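Local coordinates for cellulase (Uncultured bacterium, PDB 6XSO), which probably hydrolyses internal beta-1,4 linkages in cellulose and related plant polysaccharides, as a broad-specificity endoglucanase of glycoside hydrolase family 5, at residues 53-56 against 61-64; 92-97 against 154-159; 184-189 against 201-206. All coordinates share one frame; numbering follows the deposited sequence.

All three contacts lie in the shell of one (beta/alpha)8 barrel, each centred about 19 Å from the centre of the chain, and none touches another. Contacts 1 and 2 are partly buried and contact 3 is buried. Contacts 1 and 3 are local, each tying a loop to a helix near in sequence, whereas contact 2 joins a loop to a helix 57 residues further on. The chemistry differs too: a charged carboxylate accepts two bonds in contact 1, a neutral amide gives one and takes one in contact 2, and contact 3 sets close methyl packing beside a tyrosine hydroxyl and a bridging water. Helix 97-111 adjoins contacts 1 and 2; contact 3 uses helix 196-219.

Contact 1 of 3, residues 53-56 against 61-64; sequences QHET and PVTK
Glu55, on the last turn of helix 51-55, reaches across to Thr63 and makes the polar half of this contact; Thr56 meets Val62 and makes the apolar half. The Glu55 side chain leaves the helix with CG anti to the backbone N (chi1 -176°) and runs on extended, which carries its carboxylate over to the 61-64 loop at about a right angle to the Thr63 side chain. There a single oxygen takes two bonds from one residue. Thr63 OG1 donates to Glu55 OE2 over 2.8 Å, arriving nearly in line with the C-O bond. Thr63 N gives its hydrogen to Glu55 OE2, also at 2.8 Å and fairly straight at 164°, but comes in from above the carboxylate plane. With OG1 beside its own backbone N, Thr63 can offer both donors to the same oxygen, which should hold its hydroxyl in place. The other oxygen, OE1, forms a salt bridge with Arg102, whose guanidinium also binds the Thr63 carbonyl, so the carboxylate is held through both oxygens and its negative charge is probably well compensated. Thr56 turns its methyl to the loop: CG2 lies 3.7 Å from Val62 CG2, the two side chains meeting at a slant. Its hydroxyl bonds instead to the carbonyl of Val52, one helical turn earlier. The contact thus closes a short connection within the barrel's shell: helix 51-55 follows strand 31-34, the 61-64 loop leads into helix 66-73 ahead of strand 78-81, and Arg102 on helix 97-111 joins both sides.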
loop_
_atom_site.group_PDB
_atom_site.type_symbol
_atom_site.label_atom_id
_atom_site.label_comp_id
_atom_site.label_asym_id
_atom_site.label_seq_id
_atom_site.Cartn_x
_atom_site.Cartn_y
_atom_site.Cartn_z
ATOM N N GLN A 53 6.761 2.779 -21.635
ATOM C CA GLN A 53 6.004 1.580 -21.969
ATOM C C GLN A 53 5.435 0.932 -20.717
ATOM O O GLN A 53 4.281 0.500 -20.702
ATOM C CB GLN A 53 6.905 0.586 -22.695
ATOM C CG GLN A 53 7.273 0.993 -24.101
ATOM C CD GLN A 53 8.372 0.139 -24.667
ATOM O OE1 GLN A 53 8.903 -0.738 -23.990
ATOM N NE2 GLN A 53 8.729 0.395 -25.912
ATOM N N HIS A 54 6.231 0.874 -19.654
ATOM C CA HIS A 54 5.789 0.301 -18.389
ATOM C C HIS A 54 4.726 1.177 -17.748
ATOM O O HIS A 54 3.637 0.697 -17.407
ATOM C CB HIS A 54 7.046 0.160 -17.530
ATOM C CG HIS A 54 6.824 -0.317 -16.130
ATOM N ND1 HIS A 54 7.843 -0.890 -15.404
ATOM C CD2 HIS A 54 5.749 -0.279 -15.304
ATOM C CE1 HIS A 54 7.402 -1.203 -14.199
ATOM N NE2 HIS A 54 6.141 -0.833 -14.110
ATOM N N GLU A 55 5.001 2.477 -17.631
ATOM C CA GLU A 55 4.120 3.381 -16.900
ATOM C C GLU A 55 2.750 3.495 -17.547
ATOM O O GLU A 55 1.750 3.696 -16.842
ATOM C CB GLU A 55 4.781 4.759 -16.829
ATOM C CG GLU A 55 4.019 5.788 -16.005
ATOM C CD GLU A 55 4.886 6.957 -15.572
ATOM O OE1 GLU A 55 6.088 6.981 -15.935
ATOM O OE2 GLU A 55 4.352 7.888 -14.914
ATOM N N THR A 56 2.678 3.349 -18.865
ATOM C CA THR A 56 1.449 3.568 -19.618
ATOM C C THR A 56 0.755 2.283 -20.078
ATOM O O THR A 56 -0.258 2.363 -20.781
ATOM C CB THR A 56 1.721 4.468 -20.842
ATOM O OG1 THR A 56 2.518 3.777 -21.821
ATOM C CG2 THR A 56 2.451 5.760 -20.441
ATOM N N PRO A 61 -1.619 7.853 -18.204
ATOM C CA PRO A 61 -0.598 8.659 -18.881
ATOM C C PRO A 61 0.688 8.724 -18.068
ATOM O O PRO A 61 0.734 8.379 -16.887
ATOM C CB PRO A 61 -1.252 10.042 -18.941
ATOM C CG PRO A 61 -2.090 10.081 -17.657
ATOM C CD PRO A 61 -2.610 8.678 -17.481
ATOM N N VAL A 62 1.748 9.191 -18.732
ATOM C CA VAL A 62 2.979 9.524 -18.024
ATOM C C VAL A 62 2.675 10.577 -16.968
ATOM O O VAL A 62 2.094 11.627 -17.265
ATOM C CB VAL A 62 4.053 9.997 -19.015
ATOM C CG1 VAL A 62 5.264 10.552 -18.277
ATOM C CG2 VAL A 62 4.480 8.841 -19.927
ATOM N N THR A 63 3.065 10.295 -15.727
ATOM C CA THR A 63 2.666 11.132 -14.602
ATOM C C THR A 63 3.429 12.456 -14.643
ATOM O O THR A 63 4.603 12.503 -15.019
ATOM C CB THR A 63 2.990 10.404 -13.307
ATOM O OG1 THR A 63 2.389 9.090 -13.285
ATOM C CG2 THR A 63 2.466 11.149 -12.074
ATOM N N LYS A 64 2.755 13.537 -14.261
ATOM C CA LYS A 64 3.334 14.871 -14.221
ATOM C C LYS A 64 3.150 15.471 -12.839
ATOM O O LYS A 64 2.226 15.101 -12.104
ATOM C CB LYS A 64 2.679 15.804 -15.247
ATOM C CG LYS A 64 3.011 15.427 -16.674
ATOM C CD LYS A 64 2.594 16.490 -17.652
ATOM C CE LYS A 64 1.093 16.546 -17.799
ATOM N NZ LYS A 64 0.716 17.711 -18.655
#

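Contact 2 of 3, residues 92-97 against 154-159; sequences NGKVNE and WRQIAE
Gln156 reaches from helix 140-161 to the backbone of the 92-97 loop and pairs its amide with Gly93 and Val95. In this (beta/alpha)8 barrel the loop leads from strand 78-81 into helix 97-111, so the contact ties that connection to the helix before strand 168-171. Both ends of the amide are used. Gln156 NE2 donates to Gly93 O at 2.9 Å, and the acceptor lies exactly in the amide plane, although the donor sits above the carbonyl plane of Gly93. A weak second bond runs from NE2 to the Tyr152 carbonyl, one turn back. In return Val95 N donates to Gln156 OE1 at 2.8 Å, almost straight at 172°, in the carbonyl plane and on a lone pair. The extended side chain (chi2 172°) carries the amide to the loop, and the paired bonds fix which way round it lies. A leucine here would probably leave Gly93 O and Val95 N without these partners and let the loop shift against the helix. Lys94 N is bound by Asp90 OD1. Asn96 caps the next helix through OD1 to Trp99 N, while its ND2 is bound by Glu88. Around OE1 the fit is close: Lys94 CA lies 3.4 Å from Gln156 OE1.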
loop_
_atom_site.group_PDB
_atom_site.type_symbol
_atom_site.label_atom_id
_atom_site.label_comp_id
_atom_site.label_asym_id
_atom_site.label_seq_id
_atom_site.Cartn_x
_atom_site.Cartn_y
_atom_site.Cartn_z
ATOM N N ASN A 92 20.141 -11.164 -12.150
ATOM C CA ASN A 92 20.666 -11.092 -10.796
ATOM C C ASN A 92 19.769 -10.333 -9.834
ATOM O O ASN A 92 20.078 -10.282 -8.638
ATOM C CB ASN A 92 22.041 -10.421 -10.821
ATOM C CG ASN A 92 23.039 -11.184 -11.658
ATOM O OD1 ASN A 92 23.128 -12.410 -11.575
ATOM N ND2 ASN A 92 23.796 -10.465 -12.481
ATOM N N GLY A 93 18.667 -9.753 -10.303
ATOM C CA GLY A 93 17.813 -8.970 -9.447
ATOM C C GLY A 93 18.132 -7.493 -9.414
ATOM O O GLY A 93 17.508 -6.764 -8.637
ATOM N N LYS A 94 19.082 -7.035 -10.229
ATOM C CA LYS A 94 19.443 -5.621 -10.263
ATOM C C LYS A 94 18.403 -4.831 -11.054
ATOM O O LYS A 94 18.066 -5.190 -12.187
ATOM C CB LYS A 94 20.835 -5.443 -10.878
ATOM C CG LYS A 94 21.344 -3.990 -10.781
ATOM C CD LYS A 94 22.736 -3.824 -11.343
ATOM C CE LYS A 94 22.726 -3.752 -12.862
ATOM N NZ LYS A 94 24.050 -3.317 -13.387
ATOM N N VAL A 95 17.912 -3.745 -10.450
ATOM C CA VAL A 95 16.951 -2.841 -11.086
ATOM C C VAL A 95 17.733 -1.911 -12.002
ATOM O O VAL A 95 18.760 -1.351 -11.598
ATOM C CB VAL A 95 16.191 -2.028 -10.022
ATOM C CG1 VAL A 95 15.243 -1.008 -10.676
ATOM C CG2 VAL A 95 15.424 -2.960 -9.072
ATOM N N ASN A 96 17.260 -1.727 -13.232
ATOM C CA ASN A 96 18.009 -0.879 -14.150
ATOM C C ASN A 96 17.930 0.582 -13.705
ATOM O O ASN A 96 16.975 1.008 -13.055
ATOM C CB ASN A 96 17.535 -1.040 -15.592
ATOM C CG ASN A 96 16.109 -0.655 -15.787
ATOM O OD1 ASN A 96 15.772 0.531 -15.900
ATOM N ND2 ASN A 96 15.242 -1.657 -15.860
ATOM N N GLU A 97 18.969 1.350 -14.055
ATOM C CA GLU A 97 19.080 2.717 -13.544
ATOM C C GLU A 97 17.951 3.603 -14.056
ATOM O O GLU A 97 17.448 4.469 -13.324
ATOM C CB GLU A 97 20.444 3.306 -13.914
ATOM C CG GLU A 97 21.598 2.669 -13.165
ATOM C CD GLU A 97 22.943 3.245 -13.567
ATOM O OE1 GLU A 97 22.967 4.230 -14.341
ATOM O OE2 GLU A 97 23.977 2.712 -13.105
ATOM N N TRP A 154 15.262 -4.782 -1.917
ATOM C CA TRP A 154 15.040 -3.749 -0.910
ATOM C C TRP A 154 16.310 -2.988 -0.571
ATOM O O TRP A 154 16.241 -1.782 -0.303
ATOM C CB TRP A 154 14.325 -4.299 0.322
ATOM C CG TRP A 154 12.865 -4.147 0.138
ATOM C CD1 TRP A 154 11.937 -5.136 0.011
ATOM C CD2 TRP A 154 12.162 -2.906 0.006
ATOM N NE1 TRP A 154 10.689 -4.585 -0.179
ATOM C CE2 TRP A 154 10.812 -3.217 -0.201
ATOM C CE3 TRP A 154 12.562 -1.557 0.010
ATOM C CZ2 TRP A 154 9.848 -2.239 -0.370
ATOM C CZ3 TRP A 154 11.593 -0.582 -0.142
ATOM C CH2 TRP A 154 10.257 -0.936 -0.344
ATOM N N ARG A 155 17.483 -3.637 -0.603
ATOM C CA ARG A 155 18.708 -2.868 -0.415
ATOM C C ARG A 155 18.841 -1.808 -1.503
ATOM O O ARG A 155 19.243 -0.671 -1.232
ATOM C CB ARG A 155 19.937 -3.776 -0.388
ATOM C CG ARG A 155 20.072 -4.581 0.901
ATOM C CD ARG A 155 21.468 -5.198 1.103
ATOM N NE ARG A 155 21.938 -5.954 -0.058
ATOM C CZ ARG A 155 21.642 -7.230 -0.282
ATOM N NH1 ARG A 155 20.892 -7.898 0.579
ATOM N NH2 ARG A 155 22.109 -7.841 -1.366
ATOM N N GLN A 156 18.503 -2.162 -2.744
ATOM C CA GLN A 156 18.636 -1.206 -3.843
ATOM C C GLN A 156 17.665 -0.046 -3.687
ATOM O O GLN A 156 18.040 1.120 -3.877
ATOM C CB GLN A 156 18.362 -1.901 -5.177
ATOM C CG GLN A 156 19.400 -2.907 -5.616
ATOM C CD GLN A 156 18.940 -3.663 -6.843
ATOM O OE1 GLN A 156 18.968 -3.130 -7.954
ATOM N NE2 GLN A 156 18.500 -4.913 -6.646
ATOM N N ILE A 157 16.402 -0.347 -3.387
ATOM C CA ILE A 157 15.427 0.725 -3.196
ATOM C C ILE A 157 15.855 1.596 -2.024
ATOM O O ILE A 157 15.826 2.827 -2.097
ATOM C CB ILE A 157 14.011 0.156 -2.980
ATOM C CG1 ILE A 157 13.541 -0.654 -4.194
ATOM C CG2 ILE A 157 13.025 1.302 -2.724
ATOM C CD1 ILE A 157 12.350 -1.549 -3.924
ATOM N N ALA A 158 16.207 0.962 -0.903
ATOM C CA ALA A 158 16.612 1.709 0.283
ATOM C C ALA A 158 17.807 2.614 0.004
ATOM O O ALA A 158 17.827 3.779 0.437
ATOM C CB ALA A 158 16.899 0.736 1.426
ATOM N N GLU A 159 18.807 2.112 -0.724
ATOM C CA GLU A 159 19.953 2.951 -1.064
ATOM C C GLU A 159 19.534 4.143 -1.907
ATOM O O GLU A 159 20.018 5.263 -1.697
ATOM C CB GLU A 159 20.991 2.122 -1.824
ATOM C CG GLU A 159 21.723 1.112 -0.994
ATOM C CD GLU A 159 22.689 1.740 0.000
ATOM O OE1 GLU A 159 22.882 2.967 -0.066
ATOM O OE2 GLU A 159 23.236 0.990 0.840
#

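Contact 3 of 3, residues 184-189 against 201-206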
loop_
_atom_site.group_PDB
_atom_site.type_symbol
_atom_site.label_atom_id
_atom_site.label_comp_id
_atom_site.label_asym_id
_atom_site.label_seq_id
_atom_site.Cartn_x
_atom_site.Cartn_y
_atom_site.Cartn_z
ATOM N N CYS A 184 -8.682 -13.751 1.546
ATOM C CA CYS A 184 -9.380 -13.788 2.831
ATOM C C CYS A 184 -8.491 -14.281 3.967
ATOM O O CYS A 184 -8.329 -13.592 4.981
ATOM C CB CYS A 184 -10.674 -14.622 2.778
ATOM S SG CYS A 184 -11.805 -14.134 1.467
ATOM N N PHE A 185 -7.910 -15.468 3.811
ATOM C CA PHE A 185 -6.969 -16.012 4.779
ATOM C C PHE A 185 -6.178 -17.124 4.097
ATOM O O PHE A 185 -6.619 -17.704 3.099
ATOM C CB PHE A 185 -7.690 -16.494 6.052
ATOM C CG PHE A 185 -8.752 -17.530 5.812
ATOM C CD1 PHE A 185 -8.433 -18.880 5.724
ATOM C CD2 PHE A 185 -10.089 -17.149 5.688
ATOM C CE1 PHE A 185 -9.433 -19.831 5.500
ATOM C CE2 PHE A 185 -11.078 -18.097 5.470
ATOM C CZ PHE A 185 -10.746 -19.430 5.369
ATOM N N ALA A 186 -4.990 -17.408 4.638
ATOM C CA ALA A 186 -4.125 -18.396 4.007
ATOM C C ALA A 186 -4.809 -19.759 3.974
ATOM O O ALA A 186 -5.350 -20.231 4.983
ATOM C CB ALA A 186 -2.786 -18.491 4.730
ATOM N N SER A 187 -4.786 -20.385 2.794
ATOM C CA SER A 187 -5.331 -21.720 2.476
ATOM C C SER A 187 -6.840 -21.753 2.244
ATOM O O SER A 187 -7.395 -22.832 2.058
ATOM C CB SER A 187 -4.899 -22.812 3.469
ATOM O OG SER A 187 -5.720 -22.865 4.620
ATOM N N PHE A 188 -7.512 -20.596 2.184
ATOM C CA PHE A 188 -8.950 -20.559 1.900
ATOM C C PHE A 188 -9.296 -21.257 0.593
ATOM O O PHE A 188 -10.377 -21.844 0.476
ATOM C CB PHE A 188 -9.414 -19.099 1.911
ATOM C CG PHE A 188 -10.875 -18.883 1.552
ATOM C CD1 PHE A 188 -11.888 -19.534 2.241
ATOM C CD2 PHE A 188 -11.218 -18.005 0.545
ATOM C CE1 PHE A 188 -13.211 -19.317 1.913
ATOM C CE2 PHE A 188 -12.538 -17.788 0.216
ATOM C CZ PHE A 188 -13.533 -18.448 0.899
ATOM N N ALA A 189 -8.394 -21.233 -0.384
ATOM C CA ALA A 189 -8.666 -21.836 -1.688
ATOM C C ALA A 189 -8.363 -23.329 -1.738
ATOM O O ALA A 189 -8.546 -23.954 -2.792
ATOM C CB ALA A 189 -7.889 -21.096 -2.777
ATOM N N SER A 201 2.648 -22.511 6.587
ATOM C CA SER A 201 3.728 -22.111 5.693
ATOM C C SER A 201 3.573 -20.659 5.284
ATOM O O SER A 201 4.554 -19.904 5.223
ATOM C CB SER A 201 3.704 -23.011 4.453
ATOM O OG SER A 201 4.813 -22.777 3.601
ATOM N N ALA A 202 2.332 -20.258 5.020
ATOM C CA ALA A 202 2.052 -18.926 4.499
ATOM C C ALA A 202 2.384 -17.850 5.517
ATOM O O ALA A 202 3.026 -16.850 5.176
ATOM C CB ALA A 202 0.585 -18.864 4.101
ATOM N N TYR A 203 1.990 -18.048 6.777
ATOM C CA TYR A 203 2.297 -17.033 7.787
ATOM C C TYR A 203 3.779 -17.015 8.128
ATOM O O TYR A 203 4.341 -15.942 8.372
ATOM C CB TYR A 203 1.381 -17.179 9.006
ATOM C CG TYR A 203 -0.077 -17.035 8.620
ATOM C CD1 TYR A 203 -0.552 -15.887 7.993
ATOM C CD2 TYR A 203 -0.980 -18.037 8.866
ATOM C CE1 TYR A 203 -1.873 -15.769 7.623
ATOM C CE2 TYR A 203 -2.307 -17.918 8.499
ATOM C CZ TYR A 203 -2.752 -16.781 7.867
ATOM O OH TYR A 203 -4.067 -16.651 7.480
ATOM N N ASN A 204 4.452 -18.171 8.106
ATOM C CA ASN A 204 5.904 -18.153 8.247
ATOM C C ASN A 204 6.554 -17.337 7.130
ATOM O O ASN A 204 7.531 -16.609 7.365
ATOM C CB ASN A 204 6.457 -19.576 8.215
ATOM C CG ASN A 204 6.252 -20.326 9.523
ATOM O OD1 ASN A 204 5.754 -19.781 10.514
ATOM N ND2 ASN A 204 6.626 -21.604 9.526
ATOM N N ALA A 205 6.051 -17.480 5.897
ATOM C CA ALA A 205 6.606 -16.740 4.760
ATOM C C ALA A 205 6.337 -15.240 4.874
ATOM O O ALA A 205 7.238 -14.429 4.643
ATOM C CB ALA A 205 6.033 -17.276 3.450
ATOM N N ILE A 206 5.094 -14.859 5.199
ATOM C CA ILE A 206 4.786 -13.449 5.434
ATOM C C ILE A 206 5.759 -12.879 6.451
ATOM O O ILE A 206 6.351 -11.814 6.250
ATOM C CB ILE A 206 3.328 -13.275 5.901
ATOM C CG1 ILE A 206 2.350 -13.562 4.760
ATOM C CG2 ILE A 206 3.151 -11.851 6.489
ATOM C CD1 ILE A 206 2.285 -12.502 3.704
HETATM O O HOH W 1 -5.409 -18.991 7.614
#
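A buried loop-to-helix contact, part methyl packing and part hydrogen bonding, sets Ala186 against Ala202 and Tyr203 in the first half of helix 196-219. The Ala186 methyl points at the helix and sits in the corner formed by Ala202 CB and the phenol ring of Tyr203. Its CB stands 3.4 Å from Ala202 CB, tighter than usual for two carbons, and 3.6 Å from CZ of Tyr203, whose ring it approaches obliquely. With its CG anti to the carbonyl carbon (chi1 -59°), Tyr203 sends its phenol out from the helix, crosswise to it, bringing the hydroxyl to the loop backbone. Ala186 N donates to Tyr203 OH over 3.1 Å at 160°. A water at the ring edge, in the plane of the phenol, lies 2.7 Å from Tyr203 OH and donates to Ala186 O at 2.9 Å. One hydroxyl therefore serves both the N-H and, through the water, the carbonyl of a single loop residue. The loop is shaped here by a type II beta turn from Phe185 to Phe188, with Ala186 and Ser187 at its corners; it belongs to the long connection that follows strand 168-171 of the (beta/alpha)8 barrel and leads into helix 196-219. Ser187 OG donates to Ala186 O at 2.7 Å, so that carbonyl has two donors, the serine and the water, and the same OG is bonded to Asp195 N. Asp178 receives the Ser187 N-H. Phe185 brings its CB to 3.9 Å from Tyr203 OH, while its ring leads away and packs one face against Phe188 CB; Pro250 touches both Phe185 and Tyr203.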